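Local coordinates for protein acetylglutamate kinase (Streptococcus mutans, PDB 3L86) that probably catalyses the ATP-dependent phosphorylation of N-acetyl-L-glutamate to N-acetyl-L-glutamyl 5-phosphate, the second step of arginine biosynthesis from glutamate, at residues 267-270 / 271-274. Sequence-based numbering, arbitrary orientation.
Sequences GDNL and LTGT
Between Gly267 and Gly273 the backbone doubles back on itself, bringing their CA atoms to 4.4 Å, with Asn269, Leu270, Leu271 and Thr272 rounding the bend. The side chain of Asn269 points into the bend and joins its two limbs. With CG lying between its own backbone N and carbonyl carbon (chi1 66°), Asn269 OD1 accepts two backbone N-H groups, Leu271 N at 2.8 Å and Thr272 N at 2.9 Å. Both donors come from the same face of the amide, Leu271 N standing 40° out of the carbonyl plane and Thr272 N tilted less. At the amide's other end, Asn269 ND2 donates to Thr272 OG1 at 3.2 Å and, almost straight at 176°, to Asp268 OD1 at 3.0 Å. The two N-H groups at OD1 and the carboxylate at ND2 set which end is which, and the acceptors, close to the amide plane, hold its rotation. A water accepts a hydrogen bond from Asp268 N and is hydrogen-bonded to Thr272 O, bridging the mouth of the loop. Asp268 OD2 forms a salt bridge with Lys216, while Leu270 turns the other way and packs on Phe55 and Ile59 of helix 53-64. The OD1 bond to Leu271 N, two residues on, is that of an Asx turn, and the same OD1 also takes the next N-H, that of Thr272. Here it shapes the loop of a beta hairpin, linking antiparallel strands 263-267 and 274-277 in the main sheet of the amino acid kinase fold.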
ATOM      1  N   GLY A 267       1.356  -7.857  -9.212  1.00  9.45           N
ATOM      2  CA  GLY A 267       0.460  -8.961  -9.713  1.00  8.11           C
ATOM      3  C   GLY A 267      -0.732  -9.208  -8.750  1.00  7.54           C
ATOM      4  O   GLY A 267      -0.993  -8.429  -7.824  1.00  7.10           O
ATOM      5  N   ASP A 268      -1.479 -10.275  -8.978  1.00  7.49           N
ATOM      6  CA  ASP A 268      -2.685 -10.528  -8.195  1.00  7.01           C
ATOM      7  C   ASP A 268      -2.458 -11.557  -7.070  1.00  6.52           C
ATOM      8  O   ASP A 268      -3.420 -12.056  -6.480  1.00  5.44           O
ATOM      9  CB  ASP A 268      -3.880 -10.923  -9.099  1.00  6.15           C
ATOM     10  CG  ASP A 268      -3.825 -12.384  -9.630  1.00  9.01           C
ATOM     11  OD1 ASP A 268      -2.838 -13.085  -9.378  1.00  8.39           O
ATOM     12  OD2 ASP A 268      -4.810 -12.846 -10.308  1.00  8.34           O
ATOM     13  N   ASN A 269      -1.202 -11.889  -6.801  1.00  5.90           N
ATOM     14  CA  ASN A 269      -0.869 -12.913  -5.771  1.00  7.23           C
ATOM     15  C   ASN A 269       0.514 -12.637  -5.162  1.00  7.38           C
ATOM     16  O   ASN A 269       1.198 -11.698  -5.570  1.00  7.18           O
ATOM     17  CB  ASN A 269      -0.936 -14.366  -6.319  1.00  7.08           C
ATOM     18  CG  ASN A 269       0.134 -14.672  -7.402  1.00 11.42           C
ATOM     19  OD1 ASN A 269       1.220 -15.223  -7.113  1.00 11.58           O
ATOM     20  ND2 ASN A 269      -0.198 -14.348  -8.672  1.00  8.45           N
ATOM     21  N   LEU A 270       0.956 -13.482  -4.249  1.00  7.04           N
ATOM     22  CA  LEU A 270       2.251 -13.246  -3.557  1.00  7.81           C
ATOM     23  C   LEU A 270       3.504 -13.710  -4.292  1.00  9.37           C
ATOM     24  O   LEU A 270       4.622 -13.385  -3.829  1.00  9.84           O
ATOM     25  CB  LEU A 270       2.233 -13.950  -2.167  1.00  7.63           C
ATOM     26  CG  LEU A 270       1.235 -13.385  -1.151  1.00  5.76           C
ATOM     27  CD1 LEU A 270       1.027 -14.319   0.084  1.00  6.93           C
ATOM     28  CD2 LEU A 270       1.641 -11.947  -0.738  1.00  5.55           C
ATOM     29  N   LEU A 271       3.356 -14.485  -5.383  1.00  9.18           N
ATOM     30  CA  LEU A 271       4.532 -15.202  -5.970  1.00 10.64           C
ATOM     31  C   LEU A 271       4.858 -14.893  -7.463  1.00 10.68           C
ATOM     32  O   LEU A 271       6.048 -14.789  -7.830  1.00  9.69           O
ATOM     33  CB  LEU A 271       4.412 -16.736  -5.773  1.00 11.25           C
ATOM     34  CG  LEU A 271       4.140 -17.355  -4.385  1.00 13.39           C
ATOM     35  CD1 LEU A 271       3.813 -18.898  -4.523  1.00 14.62           C
ATOM     36  CD2 LEU A 271       5.246 -17.081  -3.319  1.00 13.88           C
ATOM     37  N   THR A 272       3.832 -14.702  -8.303  1.00 10.16           N
ATOM     38  CA  THR A 272       4.015 -14.486  -9.777  1.00 10.81           C
ATOM     39  C   THR A 272       3.395 -13.166 -10.302  1.00 10.55           C
ATOM     40  O   THR A 272       2.447 -12.623  -9.683  1.00  9.74           O
ATOM     41  CB  THR A 272       3.453 -15.690 -10.579  1.00 10.91           C
ATOM     42  OG1 THR A 272       2.022 -15.739 -10.464  1.00 12.74           O
ATOM     43  CG2 THR A 272       4.080 -17.016 -10.065  1.00 14.80           C
ATOM     44  N   GLY A 273       3.915 -12.643 -11.421  1.00 10.46           N
ATOM     45  CA  GLY A 273       3.494 -11.317 -11.944  1.00 12.00           C
ATOM     46  C   GLY A 273       4.628 -10.561 -12.654  1.00 13.01           C
ATOM     47  O   GLY A 273       5.457 -11.162 -13.363  1.00 14.14           O
ATOM     48  N   THR A 274       4.679  -9.254 -12.532  1.00 12.12           N
ATOM     49  CA  THR A 274       5.799  -8.543 -13.151  1.00 12.84           C
ATOM     50  C   THR A 274       6.880  -8.210 -12.111  1.00 14.71           C
ATOM     51  O   THR A 274       6.573  -7.583 -11.096  1.00 14.29           O
ATOM     52  CB  THR A 274       5.313  -7.201 -13.748  1.00 13.29           C
ATOM     53  OG1 THR A 274       4.291  -7.433 -14.735  1.00 11.04           O
ATOM     54  CG2 THR A 274       6.504  -6.369 -14.314  1.00 10.42           C
TER
HETATM   55  O   HOH W   1      -0.119 -11.919 -11.066  1.00  5.22           O